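Local coordinates for protein hydroxyglutarate synthase (Oryza sativa, PDB 6W1K) that catalyses the iron(II)-dependent decarboxylation and hydroxylation of 2-oxoadipate to D-2-hydroxyglutarate, a step of lysine breakdown in plant plastids, at residues A40-I43 and L44-R48; N211-N214 and K215-D219; T197-T200 and H201-I204; S20-R23 and T24-N28. All coordinates share one frame; numbering follows the deposited sequence.

Interaction 1: A40-I43 and L44-R48; sequences AKTI and LELVR. With SO4 (sulfate ion), chain G.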
loop_
_atom_site.group_PDB
_atom_site.type_symbol
_atom_site.label_atom_id
_atom_site.label_comp_id
_atom_site.label_asym_id
_atom_site.label_seq_id
_atom_site.Cartn_x
_atom_site.Cartn_y
_atom_site.Cartn_z
ATOM N N ALA A 40 -10.686 8.032 0.758
ATOM C CA ALA A 40 -9.777 7.725 1.843
ATOM C C ALA A 40 -9.740 8.866 2.848
ATOM O O ALA A 40 -9.761 8.635 4.054
ATOM C CB ALA A 40 -8.384 7.454 1.282
ATOM N N LYS A 41 -9.676 10.108 2.360
ATOM C CA LYS A 41 -9.647 11.255 3.253
ATOM C C LYS A 41 -10.900 11.306 4.112
ATOM O O LYS A 41 -10.828 11.601 5.310
ATOM C CB LYS A 41 -9.504 12.535 2.441
ATOM C CG LYS A 41 -9.427 13.821 3.242
ATOM C CD LYS A 41 -9.295 15.020 2.310
ATOM C CE LYS A 41 -9.337 16.340 3.078
ATOM N NZ LYS A 41 -9.506 17.529 2.166
ATOM N N THR A 42 -12.067 11.050 3.516
ATOM C CA THR A 42 -13.300 11.111 4.294
ATOM C C THR A 42 -13.347 10.016 5.345
ATOM O O THR A 42 -13.732 10.262 6.490
ATOM C CB THR A 42 -14.519 11.000 3.387
ATOM O OG1 THR A 42 -14.559 12.138 2.542
ATOM C CG2 THR A 42 -15.816 10.948 4.227
ATOM N N ILE A 43 -12.996 8.789 4.955
ATOM C CA ILE A 43 -13.035 7.672 5.890
ATOM C C ILE A 43 -12.105 7.925 7.072
ATOM O O ILE A 43 -12.455 7.625 8.215
ATOM C CB ILE A 43 -12.681 6.359 5.168
ATOM C CG1 ILE A 43 -13.852 5.911 4.306
ATOM C CG2 ILE A 43 -12.391 5.229 6.170
ATOM C CD1 ILE A 43 -13.560 4.737 3.382
ATOM N N LEU A 44 -10.899 8.454 6.817
ATOM C CA LEU A 44 -9.990 8.761 7.919
ATOM C C LEU A 44 -10.578 9.820 8.851
ATOM O O LEU A 44 -10.417 9.754 10.080
ATOM C CB LEU A 44 -8.641 9.205 7.357
ATOM C CG LEU A 44 -7.783 8.092 6.755
ATOM C CD1 LEU A 44 -6.676 8.684 5.909
ATOM C CD2 LEU A 44 -7.212 7.216 7.867
ATOM N N GLU A 45 -11.289 10.793 8.296
ATOM C CA GLU A 45 -11.973 11.750 9.160
ATOM C C GLU A 45 -13.096 11.074 9.944
ATOM O O GLU A 45 -13.297 11.367 11.131
ATOM C CB GLU A 45 -12.507 12.913 8.326
ATOM C CG GLU A 45 -11.392 13.762 7.708
ATOM C CD GLU A 45 -11.883 14.781 6.679
ATOM O OE1 GLU A 45 -13.063 14.699 6.266
ATOM O OE2 GLU A 45 -11.077 15.664 6.283
ATOM N N LEU A 46 -13.852 10.182 9.296
ATOM C CA LEU A 46 -14.975 9.545 9.983
ATOM C C LEU A 46 -14.497 8.661 11.132
ATOM O O LEU A 46 -15.139 8.588 12.190
ATOM C CB LEU A 46 -15.795 8.715 8.994
ATOM C CG LEU A 46 -16.680 9.482 8.005
ATOM C CD1 LEU A 46 -17.224 8.520 6.928
ATOM C CD2 LEU A 46 -17.825 10.204 8.706
ATOM N N VAL A 47 -13.401 7.944 10.922
ATOM C CA VAL A 47 -12.874 7.080 11.968
ATOM C C VAL A 47 -12.361 7.913 13.135
ATOM O O VAL A 47 -12.557 7.561 14.304
ATOM C CB VAL A 47 -11.774 6.177 11.381
ATOM C CG1 VAL A 47 -11.061 5.438 12.510
ATOM C CG2 VAL A 47 -12.375 5.210 10.349
ATOM N N ARG A 48 -11.667 9.011 12.840
ATOM C CA ARG A 48 -11.161 9.860 13.912
ATOM C C ARG A 48 -12.306 10.397 14.757
ATOM O O ARG A 48 -12.227 10.395 15.989
ATOM C CB ARG A 48 -10.334 11.006 13.329
ATOM C CG ARG A 48 -10.004 12.115 14.330
ATOM C CD ARG A 48 -8.934 11.685 15.326
ATOM N NE ARG A 48 -8.525 12.774 16.219
ATOM C CZ ARG A 48 -7.573 13.656 15.936
ATOM N NH1 ARG A 48 -6.919 13.580 14.782
ATOM N NH2 ARG A 48 -7.266 14.614 16.808
HETATM S S SO4 G . -10.053 13.955 19.594
HETATM O O1 SO4 G . -8.638 13.976 19.959
HETATM O O2 SO4 G . -10.803 13.219 20.609
HETATM O O3 SO4 G . -10.223 13.304 18.296
HETATM O O4 SO4 G . -10.548 15.329 19.520
#
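Thr42 and Leu46 lie side by side one helical turn apart and point the same way, the methyl CG2 of Thr42 resting 3.9 Å from CD1 of Leu46. OG1 of the threonine sits beside the backbone N (chi1 -65°) and makes a hydrogen bond back to the carbonyl of Pro38, which leaves CG2 anti to that nitrogen and alongside the leucine. One residue on, Ile43 and Val47 are set obliquely to one another, meeting through their CG2 branches at 4.2 Å. Lys41 and Glu45 also slant across each other, but as a loose pair of opposite charges: NZ of Lys41 stays 4.8 Å from OE2 of Glu45, while the lysine CE comes nearer, 3.7 Å from that same oxygen.

All of this rides on regular i to i+4 alpha-helical bonding in helix 38-51, with Leu46 N to Thr42 O at 2.8 Å and Val47 N to Ile43 O at 2.9 Å. In this member of the glyoxalase (VOC-like) clan the helix lies on the mixed sheet, packing Ala40, Ile43 and Leu44 on Ile266 of strand 258-271, and Leu46 and Val47 on helix 210-219. Were Leu46 cut back to an alanine, the Thr42 methyl would probably lose its apolar neighbour and a gap would open against Phe216.

Arg48 bends at chi2 and presents its guanidinium edge to a sulfate, probably from the crystallisation liquor. NE gives a bond of 2.7 Å to sulfate O3 (N-H...O 160°), and NH2 reaches O1 of the sulfate only weakly, at 3.5 Å.

Interaction 2: N211-N214 and K215-D219; sequences NKFN and KFVED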
loop_
_atom_site.group_PDB
_atom_site.type_symbol
_atom_site.label_atom_id
_atom_site.label_comp_id
_atom_site.label_asym_id
_atom_site.label_seq_id
_atom_site.Cartn_x
_atom_site.Cartn_y
_atom_site.Cartn_z
ATOM N N ASN A 211 -15.008 -6.760 11.296
ATOM C CA ASN A 211 -16.356 -6.991 10.787
ATOM C C ASN A 211 -17.269 -5.819 11.118
ATOM O O ASN A 211 -18.060 -5.376 10.272
ATOM C CB ASN A 211 -16.921 -8.292 11.344
ATOM C CG ASN A 211 -16.471 -9.512 10.554
ATOM O OD1 ASN A 211 -16.419 -9.485 9.321
ATOM N ND2 ASN A 211 -16.148 -10.592 11.262
ATOM N N LYS A 212 -17.123 -5.277 12.315
ATOM C CA LYS A 212 -17.851 -4.072 12.748
ATOM C C LYS A 212 -17.334 -2.892 11.927
ATOM O O LYS A 212 -18.133 -2.083 11.509
ATOM C CB LYS A 212 -17.630 -3.791 14.231
ATOM C CG LYS A 212 -18.794 -4.153 15.132
ATOM C CD LYS A 212 -18.862 -5.615 15.439
ATOM C CE LYS A 212 -19.940 -5.953 16.450
ATOM N NZ LYS A 212 -19.589 -5.473 17.805
ATOM N N PHE A 213 -16.024 -2.813 11.707
ATOM C CA PHE A 213 -15.445 -1.733 10.917
ATOM C C PHE A 213 -16.022 -1.721 9.501
ATOM O O PHE A 213 -16.417 -0.672 8.988
ATOM C CB PHE A 213 -13.919 -1.856 10.847
ATOM C CG PHE A 213 -13.261 -0.643 10.260
ATOM C CD1 PHE A 213 -12.735 0.338 11.090
ATOM C CD2 PHE A 213 -13.203 -0.452 8.872
ATOM C CE1 PHE A 213 -12.161 1.467 10.567
ATOM C CE2 PHE A 213 -12.647 0.690 8.350
ATOM C CZ PHE A 213 -12.102 1.646 9.201
ATOM N N ASN A 214 -16.089 -2.890 8.865
ATOM C CA ASN A 214 -16.631 -2.959 7.510
ATOM C C ASN A 214 -18.060 -2.434 7.451
ATOM O O ASN A 214 -18.427 -1.710 6.513
ATOM C CB ASN A 214 -16.569 -4.393 6.996
ATOM C CG ASN A 214 -15.175 -4.794 6.591
ATOM O OD1 ASN A 214 -14.273 -3.958 6.507
ATOM N ND2 ASN A 214 -14.975 -6.080 6.365
ATOM N N LYS A 215 -18.886 -2.779 8.442
ATOM C CA LYS A 215 -20.270 -2.307 8.429
ATOM C C LYS A 215 -20.332 -0.796 8.663
ATOM O O LYS A 215 -21.171 -0.103 8.080
ATOM C CB LYS A 215 -21.095 -3.056 9.472
ATOM C CG LYS A 215 -22.545 -2.597 9.573
ATOM C CD LYS A 215 -22.996 -2.564 11.019
ATOM C CE LYS A 215 -24.503 -2.819 11.169
ATOM N NZ LYS A 215 -25.307 -2.379 9.979
ATOM N N PHE A 216 -19.445 -0.268 9.505
ATOM C CA PHE A 216 -19.313 1.180 9.662
ATOM C C PHE A 216 -19.011 1.862 8.322
ATOM O O PHE A 216 -19.613 2.887 7.993
ATOM C CB PHE A 216 -18.219 1.469 10.708
ATOM C CG PHE A 216 -17.852 2.928 10.844
ATOM C CD1 PHE A 216 -16.721 3.436 10.202
ATOM C CD2 PHE A 216 -18.626 3.786 11.618
ATOM C CE1 PHE A 216 -16.377 4.770 10.308
ATOM C CE2 PHE A 216 -18.284 5.118 11.740
ATOM C CZ PHE A 216 -17.150 5.614 11.081
ATOM N N VAL A 217 -18.097 1.309 7.530
ATOM C CA VAL A 217 -17.760 1.943 6.260
ATOM C C VAL A 217 -18.940 1.866 5.302
ATOM O O VAL A 217 -19.306 2.860 4.660
ATOM C CB VAL A 217 -16.501 1.292 5.666
ATOM C CG1 VAL A 217 -16.264 1.767 4.229
ATOM C CG2 VAL A 217 -15.336 1.607 6.507
ATOM N N GLU A 218 -19.582 0.697 5.221
ATOM C CA GLU A 218 -20.704 0.535 4.299
ATOM C C GLU A 218 -21.898 1.386 4.705
ATOM O O GLU A 218 -22.659 1.849 3.840
ATOM C CB GLU A 218 -21.110 -0.936 4.231
ATOM C CG GLU A 218 -20.071 -1.840 3.565
ATOM C CD GLU A 218 -20.442 -3.323 3.630
ATOM O OE1 GLU A 218 -21.019 -3.768 4.654
ATOM O OE2 GLU A 218 -20.157 -4.041 2.643
ATOM N N ASP A 219 -22.096 1.602 6.005
ATOM C CA ASP A 219 -23.234 2.409 6.420
ATOM C C ASP A 219 -22.994 3.902 6.239
ATOM O O ASP A 219 -23.959 4.671 6.268
ATOM C CB ASP A 219 -23.600 2.094 7.868
ATOM C CG ASP A 219 -24.306 0.745 8.007
ATOM O OD1 ASP A 219 -24.268 0.180 9.117
ATOM O OD2 ASP A 219 -24.887 0.240 7.010
#
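Phe213 and Val217 make the tight part of this turn of helix 210-219. The valine methyl CG2 presses close to one corner of the ring, 3.4 Å from CE2 of Phe213 and 3.8 Å from its CD2, the two side chains slanting across each other. Phe213 swings its CG anti to the backbone N (chi1 -170°), and the side chain leans out from the helix with CE2 next to the valine methyl. The backbone joins the same two residues, Val217 N bonding to Phe213 O at 3.0 Å, and the next bond along, Glu218 N to Asn214 O, is also 3.0 Å. Phe216 follows on this apolar side, with its CB 3.3 Å from Phe213 O. The rings of Phe213 and Phe216, with Val217, face helix 38-51, where they touch Val47, Leu46 and Ile43; Phe213 also meets the ring of Phe268.

Asn211, Lys212, Lys215, Glu218 and Asp219 form the exposed side, and here side chains barely touch across the turn. Lys215 N still bonds to Asn211 O, though at a longer 3.3 Å. The lysine chain, bent at chi2 and chi4, carries NZ forward to a salt bridge 2.9 Å from OD1 of Asp219, which accepts it on its syn lone pair. Buried Asn214 is the polar exception on the inward side: its OD1 takes a hydrogen bond with Ser242 OG.

The helix is thus amphipathic: apolar contacts seat it on its neighbours, the buried amide oxygen of Asn214 is satisfied by a serine, and the Lys215–Asp219 charge pair, facing solvent, probably adds only modestly to its stability.

Interaction 3: T197-T200 and H201-I204; sequences TIST and HRLI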
loop_
_atom_site.group_PDB
_atom_site.type_symbol
_atom_site.label_atom_id
_atom_site.label_comp_id
_atom_site.label_asym_id
_atom_site.label_seq_id
_atom_site.Cartn_x
_atom_site.Cartn_y
_atom_site.Cartn_z
ATOM N N THR A 197 -3.246 1.838 5.137
ATOM C CA THR A 197 -4.026 0.793 5.801
ATOM C C THR A 197 -4.242 1.178 7.245
ATOM O O THR A 197 -3.275 1.473 7.946
ATOM C CB THR A 197 -3.265 -0.533 5.758
ATOM O OG1 THR A 197 -2.874 -0.793 4.409
ATOM C CG2 THR A 197 -4.090 -1.683 6.262
ATOM N N ILE A 198 -5.486 1.159 7.694
ATOM C CA ILE A 198 -5.797 1.431 9.082
ATOM C C ILE A 198 -5.683 0.128 9.857
ATOM O O ILE A 198 -6.273 -0.892 9.480
ATOM C CB ILE A 198 -7.196 2.035 9.228
ATOM C CG1 ILE A 198 -7.281 3.394 8.539
ATOM C CG2 ILE A 198 -7.572 2.146 10.692
ATOM C CD1 ILE A 198 -8.712 3.938 8.561
ATOM N N SER A 199 -4.920 0.164 10.942
ATOM C CA SER A 199 -4.793 -0.964 11.844
ATOM C C SER A 199 -6.003 -0.984 12.771
ATOM O O SER A 199 -6.022 -0.293 13.792
ATOM C CB SER A 199 -3.493 -0.834 12.639
ATOM O OG SER A 199 -3.421 -1.887 13.558
ATOM N N THR A 200 -7.019 -1.795 12.447
ATOM C CA THR A 200 -8.256 -1.708 13.228
ATOM C C THR A 200 -8.055 -2.125 14.679
ATOM O O THR A 200 -8.686 -1.556 15.574
ATOM C CB THR A 200 -9.393 -2.530 12.604
ATOM O OG1 THR A 200 -9.196 -3.941 12.791
ATOM C CG2 THR A 200 -9.520 -2.191 11.132
ATOM N N HIS A 201 -7.214 -3.137 14.941
ATOM C CA HIS A 201 -7.032 -3.612 16.314
ATOM C C HIS A 201 -6.383 -2.572 17.219
ATOM O O HIS A 201 -6.406 -2.742 18.441
ATOM C CB HIS A 201 -6.197 -4.906 16.337
ATOM C CG HIS A 201 -4.871 -4.782 15.645
ATOM N ND1 HIS A 201 -4.717 -4.991 14.288
ATOM C CD2 HIS A 201 -3.643 -4.466 16.120
ATOM C CE1 HIS A 201 -3.453 -4.795 13.957
ATOM N NE2 HIS A 201 -2.778 -4.486 15.052
ATOM N N ARG A 202 -5.792 -1.519 16.668
ATOM C CA ARG A 202 -5.291 -0.419 17.484
ATOM C C ARG A 202 -6.353 0.639 17.771
ATOM O O ARG A 202 -6.091 1.556 18.553
ATOM C CB ARG A 202 -4.070 0.203 16.804
ATOM C CG ARG A 202 -2.912 -0.800 16.721
ATOM C CD ARG A 202 -1.623 -0.181 16.231
ATOM N NE ARG A 202 -0.747 0.077 17.361
ATOM C CZ ARG A 202 0.555 -0.163 17.357
ATOM N NH1 ARG A 202 1.134 -0.656 16.267
ATOM N NH2 ARG A 202 1.273 0.107 18.435
ATOM N N LEU A 203 -7.546 0.530 17.184
ATOM C CA LEU A 203 -8.646 1.400 17.571
ATOM C C LEU A 203 -9.181 0.977 18.935
ATOM O O LEU A 203 -8.946 -0.140 19.399
ATOM C CB LEU A 203 -9.776 1.353 16.543
ATOM C CG LEU A 203 -9.358 1.763 15.134
ATOM C CD1 LEU A 203 -10.488 1.464 14.153
ATOM C CD2 LEU A 203 -8.930 3.234 15.073
ATOM N N ILE A 204 -9.953 1.861 19.560
ATOM C CA ILE A 204 -10.462 1.615 20.910
ATOM C C ILE A 204 -11.945 1.253 20.907
ATOM O O ILE A 204 -12.384 0.427 21.704
ATOM C CB ILE A 204 -10.201 2.842 21.809
ATOM C CG1 ILE A 204 -10.976 4.055 21.284
ATOM C CG2 ILE A 204 -8.713 3.147 21.848
ATOM C CD1 ILE A 204 -12.315 4.318 21.974
#
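Thr200 O accepts the shortest sound polar bond here, 2.9 Å from Leu203 N, and one residue earlier Ser199 O takes Arg202 N at 3.1 Å. Both are i to i+3 bonds of a short 3-10 turn that carries the chain out of strand 195-199. In each the donor stands well above the carbonyl plane, as much as 56° out of it for Leu203, rather than on a lone pair.

The side chains close up over Ser199. Its OG lies over one face of the His201 imidazole, 2.9 Å from CE1 in a tight packing contact, and the aliphatic arm of Arg202 comes alongside with CG 3.4 Å from the same OG. His201 holds CG between its backbone N and carbonyl carbon (chi1 55°), which folds the ring back above the serine; ring NE2 is hydrogen-bonded to Glu287. Leu203 packs its CB at 3.3 Å from Thr200 O, while Thr200 OG1 goes to the carbonyl of Arg208.

The strand behind this turn bonds through its backbone to strands 57-65 and 258-271, which supply His59 and Glu267 of the metal site. Past its end, Thr200 and Leu203 pack on Phe213 of helix 210-219, and Leu203 also meets Val47 and Asp51 of helix 38-51.

Interaction 4: S20-R23 and T24-N28; sequences SFFR and TVISN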
loop_
_atom_site.group_PDB
_atom_site.type_symbol
_atom_site.label_atom_id
_atom_site.label_comp_id
_atom_site.label_asym_id
_atom_site.label_seq_id
_atom_site.Cartn_x
_atom_site.Cartn_y
_atom_site.Cartn_z
ATOM N N SER A 20 12.900 11.868 12.528
ATOM C CA SER A 20 12.076 13.053 12.255
ATOM C C SER A 20 11.982 13.332 10.765
ATOM O O SER A 20 10.896 13.618 10.224
ATOM C CB SER A 20 12.660 14.286 12.978
ATOM O OG SER A 20 12.631 14.082 14.360
ATOM N N PHE A 21 13.125 13.307 10.087
ATOM C CA PHE A 21 13.122 13.597 8.657
ATOM C C PHE A 21 12.324 12.547 7.888
ATOM O O PHE A 21 11.498 12.887 7.022
ATOM C CB PHE A 21 14.566 13.706 8.157
ATOM C CG PHE A 21 14.659 13.931 6.689
ATOM C CD1 PHE A 21 14.171 15.092 6.142
ATOM C CD2 PHE A 21 15.169 12.959 5.853
ATOM C CE1 PHE A 21 14.204 15.288 4.768
ATOM C CE2 PHE A 21 15.211 13.146 4.477
ATOM C CZ PHE A 21 14.709 14.300 3.938
ATOM N N PHE A 22 12.505 11.264 8.224
ATOM C CA PHE A 22 11.742 10.216 7.553
ATOM C C PHE A 22 10.248 10.445 7.689
ATOM O O PHE A 22 9.500 10.293 6.712
ATOM C CB PHE A 22 12.095 8.842 8.111
ATOM C CG PHE A 22 11.261 7.719 7.518
ATOM C CD1 PHE A 22 11.560 7.218 6.274
ATOM C CD2 PHE A 22 10.179 7.191 8.202
ATOM C CE1 PHE A 22 10.808 6.184 5.720
ATOM C CE2 PHE A 22 9.417 6.172 7.647
ATOM C CZ PHE A 22 9.738 5.672 6.414
ATOM N N ARG A 23 9.798 10.866 8.867
ATOM C CA ARG A 23 8.370 11.103 9.048
ATOM C C ARG A 23 7.862 12.293 8.238
ATOM O O ARG A 23 6.708 12.268 7.787
ATOM C CB ARG A 23 8.055 11.289 10.525
ATOM C CG ARG A 23 8.253 9.988 11.309
ATOM C CD ARG A 23 8.052 10.187 12.778
ATOM N NE ARG A 23 8.342 8.987 13.573
ATOM C CZ ARG A 23 7.446 8.036 13.879
ATOM N NH1 ARG A 23 6.195 8.111 13.410
ATOM N NH2 ARG A 23 7.801 6.994 14.638
ATOM N N THR A 24 8.668 13.339 8.029
ATOM C CA THR A 24 8.188 14.415 7.142
ATOM C C THR A 24 8.043 13.911 5.711
ATOM O O THR A 24 7.199 14.419 4.963
ATOM C CB THR A 24 9.104 15.650 7.135
ATOM O OG1 THR A 24 10.337 15.355 6.454
ATOM C CG2 THR A 24 9.345 16.159 8.538
ATOM N N VAL A 25 8.865 12.932 5.293
ATOM C CA VAL A 25 8.761 12.422 3.934
ATOM C C VAL A 25 7.470 11.622 3.764
ATOM O O VAL A 25 6.734 11.792 2.774
ATOM C CB VAL A 25 10.002 11.574 3.570
ATOM C CG1 VAL A 25 9.825 10.936 2.171
ATOM C CG2 VAL A 25 11.301 12.400 3.548
ATOM N N ILE A 26 7.183 10.715 4.695
ATOM C CA ILE A 26 5.994 9.892 4.508
ATOM C C ILE A 26 4.767 10.753 4.725
ATOM O O ILE A 26 3.704 10.458 4.169
ATOM C CB ILE A 26 5.973 8.611 5.377
ATOM C CG1 ILE A 26 6.185 8.873 6.862
ATOM C CG2 ILE A 26 7.008 7.643 4.838
ATOM C CD1 ILE A 26 5.772 7.695 7.766
ATOM N N SER A 27 4.913 11.846 5.470
ATOM C CA SER A 27 3.817 12.795 5.616
ATOM C C SER A 27 3.501 13.455 4.287
ATOM O O SER A 27 2.328 13.632 3.941
ATOM C CB SER A 27 4.170 13.828 6.683
ATOM O OG SER A 27 3.211 14.841 6.694
ATOM N N ASN A 28 4.533 13.769 3.497
ATOM C CA ASN A 28 4.294 14.357 2.183
ATOM C C ASN A 28 3.701 13.337 1.220
ATOM O O ASN A 28 2.850 13.686 0.404
ATOM C CB ASN A 28 5.592 14.965 1.640
ATOM C CG ASN A 28 5.889 16.292 2.280
ATOM O OD1 ASN A 28 4.967 17.001 2.642
ATOM N ND2 ASN A 28 7.155 16.621 2.466
#
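Two CH-pi contacts, each pairing a ring with a methyl four residues later, line helix 16-36 between Phe21 and Ile26. Val25 CG2 sits over a face of the Phe21 ring, 4.2 Å from its centroid and 21° off the normal. Ile26 CG2 meets the Phe22 ring off-centre, its nearest approach being 3.7 Å to CZ. CG of Phe22 is anti to its backbone N (chi1 176°), and the ring leans out where that methyl meets it. Replacing Ile26 with an alanine removes CG2 and CD1, and the Phe22 ring would probably be freer to turn, with a gap beside it.

Among the hydrogen bonds, Phe21 O is gripped twice: by Val25 N at 3.2 Å, nearly in line with the carbonyl, and by the hydroxyl Thr24 OG1 at 2.8 Å, in the carbonyl plane on a lone pair. The other i to i+4 bonds run along the helix, Ile26 N to Phe22 O at 3.1 Å among them.

The charged group is Arg23, which extends away from this turn. Its NE makes a salt bridge with Asp19, and NH1 bonds to the carbonyls of Val115 and Gly117.

The buried guanidinium is therefore met by a carboxylate and main-chain oxygens, which would offset the cost of burying its charge, while Thr24 folds its own hydroxyl into the backbone.

Overall arrangement
Along the chain the order is interaction 4, 1, 3, 2. Interactions 1, 2 and 3 form one cluster, their centres about 13 Å apart pairwise: helix 38-51, helix 210-219 and the end of strand 195-199 meet in a common apolar core, where Val47 CG2 lies 3.8 Å from Phe213 CZ and Leu44 CD2 3.7 Å from Ile198 CD1. Strand 195-199 leads through the turn of interaction 3 toward helix 210-219. Interaction 4, on helix 16-36, stands apart, about 21 Å between centres from interactions 1 and 3 and about 30 Å from interaction 2. The two helices of the cluster pack on the mixed sheet to which strand 195-199 belongs and whose strands carry the metal ligands His59, His195 and Glu267.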